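Local coordinates for protein beta-galactosidase (Bacillus circulans subsp. alkalophilus, PDB 3TTY) that hydrolyses beta-galactosides, releasing terminal galactose, with a TIM-barrel glycoside hydrolase domain whose pocket binds galactose, at residues A[74-80]-A[141-147]; A[321-327]-A[371-376]; A[615-619]-A[631-636]. All coordinates share one frame; numbering follows the deposited sequence.

The three contacts follow one another along the chain, each closing before the next opens. Contact 1 pairs the third and fourth strands of the closed eight-stranded parallel barrel. Contact 2, about 26 Å from it, centre to centre, joins the two helices that flank the last barrel strand, 339-344, in sequence. Contact 3 lies beyond the barrel, in the antiparallel sheet of the C-terminal domain, its centre about 18 Å from that of contact 2 and about 34 Å from that of contact 1. Helix 326-336 links the last two: it begins in contact 2, and its later residues pack on contact 3. The set runs from barrel wall to outer helices to the appended domain, contact 2 facing another subunit.

Contact 1: residues A[74-80]-A[141-147]; sequences IYLCLAT and QIVMWHV
Gln141 extends the pairing of strands 75-79 and 142-146 at their N-terminal ends, just ahead of the first strand residues: its NE2 donates a hydrogen bond to Ile74 O, 2.9 Å away. The carbonyl oxygen lies in the plane of the amide, whereas NE2 stands well above the carbonyl plane, 72° out of it. The bend of the side chain at chi2 turns the amide back to this position, with the Tyr75 ring beside it and the two planes 20° apart. The main chain of Gln141 is used as well, since its O accepts from Leu76 N at 3.0 Å in an almost straight bond (171°).

A beta bulge follows. Leu76 pairs with Ile142 but Cys77 with Met144, so Val143 is the extra residue; its N reaches Leu76 O at 2.9 Å, while its O is taken by Asn3 ND2. Beyond the bulge the parallel pattern resumes, with Leu78 N donating to Met144 O, His146 N to Leu78 O at 2.8 Å, and Thr80 N to His146 O. The opposite edge of 75-79 is bonded through the backbone to Asp38, Ala40 and Val42, in and just before strand 39-42. Thr80 OG1 bonds to Ser148 N and Glu236.

On the face carrying Leu78 and Trp145 the two side chains run alongside each other, Leu78 CD2 lying 3.4 Å from Trp145 CZ3; the indole NE1 is satisfied by Thr244 OG1. On the other face Cys77 SG sits at the edge of the His146 ring, 3.7 Å from His146 CB, and the histidine side chain comes within about 6 Å of bound galactose. The chemistry implies a barrel wall in which the backbone of 75-79 is bonded on both edges and the polar side chains of Gln141, Thr80 and Trp145 each have a partner, apolar toward its helices and leading, past Ser148, into the galactose-pocket residues Asn149 and Glu150.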
loop_
_atom_site.group_PDB
_atom_site.type_symbol
_atom_site.label_atom_id
_atom_site.label_comp_id
_atom_site.label_asym_id
_atom_site.label_seq_id
_atom_site.Cartn_x
_atom_site.Cartn_y
_atom_site.Cartn_z
ATOM N N ILE A 74 -36.937 -21.707 -24.825
ATOM C CA ILE A 74 -35.672 -21.496 -24.138
ATOM C C ILE A 74 -35.791 -22.044 -22.721
ATOM O O ILE A 74 -36.805 -21.839 -22.053
ATOM C CB ILE A 74 -35.299 -20.009 -24.100
ATOM C CG1 ILE A 74 -34.956 -19.521 -25.508
ATOM C CG2 ILE A 74 -34.141 -19.764 -23.148
ATOM C CD1 ILE A 74 -34.754 -18.019 -25.610
ATOM N N TYR A 75 -34.764 -22.763 -22.283
ATOM C CA TYR A 75 -34.765 -23.409 -20.972
ATOM C C TYR A 75 -34.274 -22.486 -19.868
ATOM O O TYR A 75 -33.522 -21.541 -20.128
ATOM C CB TYR A 75 -33.921 -24.682 -21.012
ATOM C CG TYR A 75 -34.559 -25.777 -21.849
ATOM C CD1 TYR A 75 -35.679 -26.466 -21.388
ATOM C CD2 TYR A 75 -34.044 -26.119 -23.102
ATOM C CE1 TYR A 75 -36.271 -27.468 -22.149
ATOM C CE2 TYR A 75 -34.627 -27.122 -23.874
ATOM C CZ TYR A 75 -35.738 -27.790 -23.392
ATOM O OH TYR A 75 -36.322 -28.781 -24.146
ATOM N N LEU A 76 -34.687 -22.779 -18.637
ATOM C CA LEU A 76 -34.464 -21.875 -17.518
ATOM C C LEU A 76 -33.525 -22.438 -16.453
ATOM O O LEU A 76 -33.750 -23.522 -15.900
ATOM C CB LEU A 76 -35.794 -21.475 -16.894
ATOM C CG LEU A 76 -36.746 -20.885 -17.937
ATOM C CD1 LEU A 76 -38.173 -20.806 -17.424
ATOM C CD2 LEU A 76 -36.254 -19.535 -18.390
ATOM N N CYS A 77 -32.449 -21.698 -16.208
ATOM C CA CYS A 77 -31.641 -21.889 -15.023
ATOM C C CYS A 77 -32.139 -20.845 -14.010
ATOM O O CYS A 77 -31.764 -19.676 -14.078
ATOM C CB CYS A 77 -30.165 -21.690 -15.349
ATOM S SG CYS A 77 -29.089 -21.986 -13.947
ATOM N N LEU A 78 -33.012 -21.266 -13.096
ATOM C CA LEU A 78 -33.710 -20.323 -12.227
ATOM C C LEU A 78 -32.956 -20.088 -10.921
ATOM O O LEU A 78 -32.713 -21.021 -10.163
ATOM C CB LEU A 78 -35.148 -20.786 -11.946
ATOM C CG LEU A 78 -36.008 -19.859 -11.073
ATOM C CD1 LEU A 78 -36.130 -18.443 -11.674
ATOM C CD2 LEU A 78 -37.383 -20.441 -10.831
ATOM N N ALA A 79 -32.594 -18.835 -10.668
ATOM C CA ALA A 79 -31.870 -18.485 -9.448
ATOM C C ALA A 79 -32.837 -18.152 -8.300
ATOM O O ALA A 79 -33.961 -17.714 -8.526
ATOM C CB ALA A 79 -30.904 -17.324 -9.713
ATOM N N THR A 80 -32.392 -18.370 -7.070
ATOM C CA THR A 80 -33.198 -18.059 -5.894
ATOM C C THR A 80 -33.164 -16.580 -5.503
ATOM O O THR A 80 -33.936 -16.157 -4.638
ATOM C CB THR A 80 -32.726 -18.870 -4.686
ATOM O OG1 THR A 80 -31.346 -18.579 -4.449
ATOM C CG2 THR A 80 -32.886 -20.353 -4.959
ATOM N N GLN A 141 -39.942 -26.030 -18.064
ATOM C CA GLN A 141 -38.752 -25.433 -18.670
ATOM C C GLN A 141 -37.552 -25.346 -17.727
ATOM O O GLN A 141 -36.403 -25.247 -18.176
ATOM C CB GLN A 141 -39.069 -24.038 -19.211
ATOM C CG GLN A 141 -39.938 -24.030 -20.436
ATOM C CD GLN A 141 -39.343 -24.849 -21.558
ATOM O OE1 GLN A 141 -39.777 -25.970 -21.812
ATOM N NE2 GLN A 141 -38.335 -24.294 -22.234
ATOM N N ILE A 142 -37.818 -25.379 -16.427
ATOM C CA ILE A 142 -36.758 -25.239 -15.431
ATOM C C ILE A 142 -35.878 -26.477 -15.374
ATOM O O ILE A 142 -36.322 -27.546 -14.972
ATOM C CB ILE A 142 -37.335 -24.970 -14.037
ATOM C CG1 ILE A 142 -38.240 -23.737 -14.073
ATOM C CG2 ILE A 142 -36.216 -24.803 -13.031
ATOM C CD1 ILE A 142 -38.910 -23.433 -12.749
ATOM N N VAL A 143 -34.618 -26.323 -15.760
ATOM C CA VAL A 143 -33.724 -27.458 -15.892
ATOM C C VAL A 143 -32.664 -27.474 -14.802
ATOM O O VAL A 143 -31.896 -28.437 -14.683
ATOM C CB VAL A 143 -33.014 -27.425 -17.260
ATOM C CG1 VAL A 143 -33.976 -27.801 -18.395
ATOM C CG2 VAL A 143 -32.407 -26.041 -17.502
ATOM N N MET A 144 -32.606 -26.401 -14.019
ATOM C CA MET A 144 -31.535 -26.221 -13.040
ATOM C C MET A 144 -31.892 -25.112 -12.056
ATOM O O MET A 144 -32.443 -24.088 -12.458
ATOM C CB MET A 144 -30.228 -25.891 -13.763
ATOM C CG MET A 144 -29.006 -25.721 -12.869
ATOM S SD MET A 144 -28.421 -27.240 -12.055
ATOM C CE MET A 144 -28.159 -28.328 -13.448
ATOM N N TRP A 145 -31.604 -25.329 -10.772
ATOM C CA TRP A 145 -31.705 -24.272 -9.761
ATOM C C TRP A 145 -30.328 -23.663 -9.525
ATOM O O TRP A 145 -29.334 -24.375 -9.399
ATOM C CB TRP A 145 -32.254 -24.793 -8.421
ATOM C CG TRP A 145 -33.729 -25.083 -8.397
ATOM C CD1 TRP A 145 -34.316 -26.311 -8.443
ATOM C CD2 TRP A 145 -34.803 -24.132 -8.312
ATOM N NE1 TRP A 145 -35.680 -26.186 -8.398
ATOM C CE2 TRP A 145 -36.006 -24.860 -8.317
ATOM C CE3 TRP A 145 -34.861 -22.738 -8.240
ATOM C CZ2 TRP A 145 -37.252 -24.246 -8.251
ATOM C CZ3 TRP A 145 -36.097 -22.130 -8.180
ATOM C CH2 TRP A 145 -37.276 -22.879 -8.185
ATOM N N HIS A 146 -30.294 -22.339 -9.440
ATOM C CA HIS A 146 -29.070 -21.570 -9.270
ATOM C C HIS A 146 -29.190 -20.862 -7.912
ATOM O O HIS A 146 -29.717 -19.743 -7.811
ATOM C CB HIS A 146 -28.953 -20.604 -10.467
ATOM C CG HIS A 146 -27.812 -19.630 -10.407
ATOM N ND1 HIS A 146 -27.523 -18.872 -9.291
ATOM C CD2 HIS A 146 -26.946 -19.230 -11.367
ATOM C CE1 HIS A 146 -26.509 -18.067 -9.561
ATOM N NE2 HIS A 146 -26.138 -18.261 -10.811
ATOM N N VAL A 147 -28.720 -21.539 -6.865
ATOM C CA VAL A 147 -28.851 -21.042 -5.491
ATOM C C VAL A 147 -27.953 -19.849 -5.237
ATOM O O VAL A 147 -26.731 -19.922 -5.453
ATOM C CB VAL A 147 -28.505 -22.123 -4.455
ATOM C CG1 VAL A 147 -28.411 -21.511 -3.051
ATOM C CG2 VAL A 147 -29.527 -23.253 -4.507
#

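Contact 2: residues A[321-327]-A[371-376]; sequences AKRPGVM and RVFREC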
loop_
_atom_site.group_PDB
_atom_site.type_symbol
_atom_site.label_atom_id
_atom_site.label_comp_id
_atom_site.label_asym_id
_atom_site.label_seq_id
_atom_site.Cartn_x
_atom_site.Cartn_y
_atom_site.Cartn_z
ATOM N N ALA A 321 -10.119 -6.626 -25.093
ATOM C CA ALA A 321 -11.083 -7.419 -25.847
ATOM C C ALA A 321 -10.508 -8.814 -26.079
ATOM O O ALA A 321 -9.287 -8.974 -26.164
ATOM C CB ALA A 321 -11.391 -6.736 -27.176
ATOM N N LYS A 322 -11.375 -9.822 -26.131
ATOM C CA LYS A 322 -10.984 -11.137 -26.633
ATOM C C LYS A 322 -10.812 -10.996 -28.139
ATOM O O LYS A 322 -11.757 -10.611 -28.828
ATOM C CB LYS A 322 -12.074 -12.183 -26.339
ATOM C CG LYS A 322 -12.217 -12.553 -24.869
ATOM C CD LYS A 322 -13.333 -13.576 -24.591
ATOM C CE LYS A 322 -13.292 -14.050 -23.127
ATOM N NZ LYS A 322 -14.344 -15.052 -22.733
ATOM N N ARG A 323 -9.620 -11.294 -28.654
ATOM C CA ARG A 323 -9.376 -11.181 -30.088
ATOM C C ARG A 323 -10.266 -12.165 -30.845
ATOM O O ARG A 323 -10.780 -13.126 -30.270
ATOM C CB ARG A 323 -7.899 -11.450 -30.449
ATOM C CG ARG A 323 -6.839 -10.817 -29.565
ATOM C CD ARG A 323 -6.645 -9.324 -29.729
ATOM N NE ARG A 323 -7.282 -8.616 -28.630
ATOM C CZ ARG A 323 -6.952 -7.399 -28.199
ATOM N NH1 ARG A 323 -5.968 -6.723 -28.760
ATOM N NH2 ARG A 323 -7.619 -6.861 -27.183
ATOM N N PRO A 324 -10.447 -11.931 -32.153
ATOM C CA PRO A 324 -11.303 -12.786 -32.979
ATOM C C PRO A 324 -11.038 -14.275 -32.762
ATOM O O PRO A 324 -9.892 -14.699 -32.846
ATOM C CB PRO A 324 -10.910 -12.382 -34.406
ATOM C CG PRO A 324 -10.530 -10.954 -34.281
ATOM C CD PRO A 324 -9.891 -10.801 -32.921
ATOM N N GLY A 325 -12.091 -15.046 -32.497
ATOM C CA GLY A 325 -11.969 -16.478 -32.309
ATOM C C GLY A 325 -11.603 -16.901 -30.886
ATOM O O GLY A 325 -11.722 -18.076 -30.535
ATOM N N VAL A 326 -11.163 -15.953 -30.061
ATOM C CA VAL A 326 -10.687 -16.312 -28.730
ATOM C C VAL A 326 -11.835 -16.720 -27.819
ATOM O O VAL A 326 -11.711 -17.668 -27.052
ATOM C CB VAL A 326 -9.814 -15.211 -28.104
ATOM C CG1 VAL A 326 -9.595 -15.467 -26.617
ATOM C CG2 VAL A 326 -8.482 -15.147 -28.830
ATOM N N MET A 327 -12.954 -16.020 -27.923
ATOM C CA MET A 327 -14.140 -16.390 -27.158
ATOM C C MET A 327 -14.493 -17.850 -27.439
ATOM O O MET A 327 -14.817 -18.618 -26.522
ATOM C CB MET A 327 -15.308 -15.451 -27.498
ATOM C CG MET A 327 -16.581 -15.657 -26.670
ATOM S SD MET A 327 -17.518 -17.131 -27.137
ATOM C CE MET A 327 -17.936 -16.710 -28.832
ATOM N N ARG A 371 -19.176 -7.536 -34.159
ATOM C CA ARG A 371 -18.155 -8.569 -34.110
ATOM C C ARG A 371 -18.473 -9.592 -33.002
ATOM O O ARG A 371 -18.539 -10.801 -33.249
ATOM C CB ARG A 371 -16.805 -7.901 -33.866
ATOM C CG ARG A 371 -15.602 -8.748 -34.128
ATOM C CD ARG A 371 -14.443 -8.219 -33.306
ATOM N NE ARG A 371 -13.927 -9.330 -32.548
ATOM C CZ ARG A 371 -13.580 -9.303 -31.270
ATOM N NH1 ARG A 371 -13.638 -8.184 -30.558
ATOM N NH2 ARG A 371 -13.144 -10.423 -30.726
ATOM N N VAL A 372 -18.697 -9.092 -31.790
ATOM C CA VAL A 372 -19.032 -9.944 -30.656
ATOM C C VAL A 372 -20.259 -10.823 -30.908
ATOM O O VAL A 372 -20.236 -12.024 -30.623
ATOM C CB VAL A 372 -19.243 -9.122 -29.355
ATOM C CG1 VAL A 372 -19.888 -9.988 -28.286
ATOM C CG2 VAL A 372 -17.916 -8.569 -28.863
ATOM N N PHE A 373 -21.327 -10.237 -31.446
ATOM C CA PHE A 373 -22.538 -11.013 -31.668
ATOM C C PHE A 373 -22.311 -12.134 -32.676
ATOM O O PHE A 373 -22.765 -13.261 -32.467
ATOM C CB PHE A 373 -23.716 -10.145 -32.099
ATOM C CG PHE A 373 -25.008 -10.893 -32.144
ATOM C CD1 PHE A 373 -25.924 -10.789 -31.107
ATOM C CD2 PHE A 373 -25.292 -11.744 -33.204
ATOM C CE1 PHE A 373 -27.113 -11.499 -31.138
ATOM C CE2 PHE A 373 -26.481 -12.456 -33.240
ATOM C CZ PHE A 373 -27.389 -12.333 -32.204
ATOM N N ARG A 374 -21.608 -11.827 -33.764
ATOM C CA ARG A 374 -21.369 -12.813 -34.810
ATOM C C ARG A 374 -20.576 -13.999 -34.295
ATOM O O ARG A 374 -20.857 -15.145 -34.658
ATOM C CB ARG A 374 -20.647 -12.173 -35.997
ATOM C CG ARG A 374 -21.450 -11.059 -36.653
ATOM C CD ARG A 374 -20.653 -10.400 -37.756
ATOM N NE ARG A 374 -21.319 -9.195 -38.236
ATOM C CZ ARG A 374 -20.812 -7.974 -38.122
ATOM N NH1 ARG A 374 -19.622 -7.805 -37.559
ATOM N NH2 ARG A 374 -21.486 -6.929 -38.589
ATOM N N GLU A 375 -19.586 -13.727 -33.448
ATOM C CA GLU A 375 -18.772 -14.791 -32.869
ATOM C C GLU A 375 -19.615 -15.647 -31.930
ATOM O O GLU A 375 -19.458 -16.864 -31.876
ATOM C CB GLU A 375 -17.535 -14.227 -32.174
ATOM C CG GLU A 375 -16.577 -13.508 -33.134
ATOM C CD GLU A 375 -15.224 -13.204 -32.521
ATOM O OE1 GLU A 375 -14.735 -14.012 -31.688
ATOM O OE2 GLU A 375 -14.642 -12.154 -32.878
ATOM N N CYS A 376 -20.532 -15.015 -31.211
ATOM C CA CYS A 376 -21.461 -15.760 -30.385
ATOM C C CYS A 376 -22.380 -16.624 -31.254
ATOM O O CYS A 376 -22.646 -17.785 -30.921
ATOM C CB CYS A 376 -22.281 -14.822 -29.489
ATOM S SG CYS A 376 -21.294 -14.031 -28.172
HETATM O O HOH W 1 -13.549 -13.311 -29.419
#
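Gly325 and Glu375 bring their CA atoms to 7.0 Å, where the loop entering helix 326-336 passes the first turns of helix 371-386; Gly325, at the N-cap position, has a positive phi (85°) that favours glycine. Its N donates to Glu375 OE1 at 3.0 Å, approaching from above the carboxylate plane. The same oxygen holds a water at 2.7 Å, which also accepts from Met327 N and bonds to Arg323 O, so the carboxylate reaches the start of the helix directly and through solvent. The other carboxylate oxygen, OE2, receives Arg371 NE at 2.9 Å, a salt bridge across one helical turn, and touches Pro324 CA. Arg371 bends at chi3 (127°), which lays its guanidinium near the proline ring, with its edge toward Lys322 O; that last approach is modelled too short to be trusted in detail. Replacing Glu375 by an alanine would probably leave Gly325 N without its acceptor and Arg371 NE without its intrahelical mate, so that the guanidinium would rely more on Glu516 of the second subunit.

Met327 CE comes to 3.4 Å from Glu375 O. A second subunit borders the contact, its Glu516 pairing with Arg371 and its Asp518 with Arg323. Both Met327 and Cys376 lean on Phe344, so the two helices meet over barrel strand 339-344, and Phe373 packs against helix 22-35.

Contact 3: residues A[615-619]-A[631-636]; sequences DGVEV and FVMNHN
Glu618 OE1 accepts a nearly straight hydrogen bond from His635 NE2, 2.9 Å long with an N-H...O angle of 167°. The oxygen lies in the ring plane, at its edge, and carboxylate and imidazole are almost coplanar, 23° apart. Glu618 gets there fully extended, CG opposite the backbone N (chi1 171°), and Met633 CE rests 3.5 Å from its CD. Beneath these side chains Glu618 and Met633 form a hydrogen-bonded antiparallel pair, N to O at 2.7 Å from Glu618 N to Met633 O and at 2.8 Å in the reverse direction.

On the other face Val617 CG1 meets Val632 CG1 at 3.7 Å. At the open end of the hairpin, His635 N donates to Gly616 O, and Asn636 ND2 reaches Asp615 O at 2.9 Å, in the carbonyl plane and on a lone pair. Asn634 positions that amide: its OD1 accepts from Asn636 ND2 at 2.7 Å and from Asn636 N, the latter bond closing an Asx turn. Gly616 is suited to the site, since a side chain there would collide with Asn636 ND2.

Second-shell partners fix these groups in turn. Glu618 is also bonded to His337 through OE2 and to Gln333 through OE1, a gathering of donors that would be expected to favour its charged form. The His635 ring stacks on Phe284, and Asn634 ND2 is held by Glu638 O and Pro665 O.

Within the C-terminal domain, strand 617-624 is the outermost of its sheet in this chain, and 627-634 lies between it and 669-674. Met633 and His635 pack on helix 326-336 of the barrel domain, while Val617, Val632 and Asn634 face strand 640-643.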
loop_
_atom_site.group_PDB
_atom_site.type_symbol
_atom_site.label_atom_id
_atom_site.label_comp_id
_atom_site.label_asym_id
_atom_site.label_seq_id
_atom_site.Cartn_x
_atom_site.Cartn_y
_atom_site.Cartn_z
ATOM N N ASP A 615 4.244 -25.831 -29.664
ATOM C CA ASP A 615 4.016 -25.063 -28.451
ATOM C C ASP A 615 2.735 -24.253 -28.579
ATOM O O ASP A 615 2.510 -23.587 -29.589
ATOM C CB ASP A 615 5.195 -24.125 -28.157
ATOM C CG ASP A 615 6.472 -24.876 -27.809
ATOM O OD1 ASP A 615 6.410 -26.118 -27.640
ATOM O OD2 ASP A 615 7.538 -24.222 -27.696
ATOM N N GLY A 616 1.894 -24.319 -27.553
ATOM C CA GLY A 616 0.681 -23.528 -27.520
ATOM C C GLY A 616 -0.495 -24.210 -28.181
ATOM O O GLY A 616 -1.561 -23.627 -28.304
ATOM N N VAL A 617 -0.297 -25.444 -28.624
ATOM C CA VAL A 617 -1.398 -26.211 -29.176
ATOM C C VAL A 617 -1.802 -27.243 -28.138
ATOM O O VAL A 617 -1.167 -28.287 -27.988
ATOM C CB VAL A 617 -1.029 -26.900 -30.505
ATOM C CG1 VAL A 617 -2.167 -27.822 -30.967
ATOM C CG2 VAL A 617 -0.697 -25.856 -31.563
ATOM N N GLU A 618 -2.862 -26.935 -27.413
ATOM C CA GLU A 618 -3.282 -27.771 -26.310
ATOM C C GLU A 618 -4.104 -28.957 -26.791
ATOM O O GLU A 618 -4.999 -28.817 -27.629
ATOM C CB GLU A 618 -4.081 -26.937 -25.315
ATOM C CG GLU A 618 -4.753 -27.745 -24.226
ATOM C CD GLU A 618 -5.637 -26.882 -23.358
ATOM O OE1 GLU A 618 -5.726 -25.666 -23.631
ATOM O OE2 GLU A 618 -6.252 -27.423 -22.420
ATOM N N VAL A 619 -3.792 -30.134 -26.264
ATOM C CA VAL A 619 -4.618 -31.291 -26.538
ATOM C C VAL A 619 -5.139 -31.930 -25.250
ATOM O O VAL A 619 -4.375 -32.185 -24.322
ATOM C CB VAL A 619 -3.864 -32.334 -27.370
ATOM C CG1 VAL A 619 -4.801 -33.468 -27.752
ATOM C CG2 VAL A 619 -3.261 -31.686 -28.609
ATOM N N PHE A 631 -9.669 -32.908 -28.067
ATOM C CA PHE A 631 -9.856 -31.482 -28.244
ATOM C C PHE A 631 -8.516 -30.838 -28.558
ATOM O O PHE A 631 -7.613 -30.816 -27.721
ATOM C CB PHE A 631 -10.493 -30.869 -26.991
ATOM C CG PHE A 631 -11.920 -31.307 -26.765
ATOM C CD1 PHE A 631 -12.980 -30.453 -27.045
ATOM C CD2 PHE A 631 -12.200 -32.578 -26.286
ATOM C CE1 PHE A 631 -14.289 -30.858 -26.858
ATOM C CE2 PHE A 631 -13.510 -32.989 -26.085
ATOM C CZ PHE A 631 -14.560 -32.126 -26.374
ATOM N N VAL A 632 -8.377 -30.331 -29.779
ATOM C CA VAL A 632 -7.144 -29.682 -30.189
ATOM C C VAL A 632 -7.377 -28.192 -30.276
ATOM O O VAL A 632 -8.293 -27.735 -30.958
ATOM C CB VAL A 632 -6.650 -30.179 -31.544
ATOM C CG1 VAL A 632 -5.285 -29.578 -31.851
ATOM C CG2 VAL A 632 -6.593 -31.693 -31.553
ATOM N N MET A 633 -6.543 -27.434 -29.574
ATOM C CA MET A 633 -6.796 -26.018 -29.385
ATOM C C MET A 633 -5.530 -25.229 -29.588
ATOM O O MET A 633 -4.569 -25.359 -28.834
ATOM C CB MET A 633 -7.421 -25.787 -28.015
ATOM C CG MET A 633 -8.748 -26.554 -27.899
ATOM S SD MET A 633 -9.347 -26.858 -26.242
ATOM C CE MET A 633 -8.095 -27.973 -25.595
ATOM N N ASN A 634 -5.529 -24.421 -30.637
ATOM C CA ASN A 634 -4.360 -23.645 -30.993
ATOM C C ASN A 634 -4.438 -22.255 -30.410
ATOM O O ASN A 634 -5.153 -21.415 -30.933
ATOM C CB ASN A 634 -4.230 -23.551 -32.513
ATOM C CG ASN A 634 -3.007 -22.778 -32.938
ATOM O OD1 ASN A 634 -2.148 -22.445 -32.112
ATOM N ND2 ASN A 634 -2.909 -22.487 -34.236
ATOM N N HIS A 635 -3.695 -22.010 -29.337
ATOM C CA HIS A 635 -3.676 -20.698 -28.699
ATOM C C HIS A 635 -2.819 -19.662 -29.437
ATOM O O HIS A 635 -2.899 -18.464 -29.148
ATOM C CB HIS A 635 -3.217 -20.827 -27.241
ATOM C CG HIS A 635 -4.102 -21.708 -26.407
ATOM N ND1 HIS A 635 -5.301 -21.275 -25.887
ATOM C CD2 HIS A 635 -3.958 -22.992 -26.002
ATOM C CE1 HIS A 635 -5.861 -22.255 -25.202
ATOM N NE2 HIS A 635 -5.067 -23.309 -25.255
ATOM N N ASN A 636 -2.000 -20.122 -30.383
ATOM C CA ASN A 636 -1.132 -19.221 -31.149
ATOM C C ASN A 636 -1.908 -18.325 -32.110
ATOM O O ASN A 636 -2.973 -18.701 -32.600
ATOM C CB ASN A 636 -0.084 -20.010 -31.938
ATOM C CG ASN A 636 0.728 -20.927 -31.066
ATOM O OD1 ASN A 636 1.711 -20.508 -30.455
ATOM N ND2 ASN A 636 0.333 -22.191 -31.008
#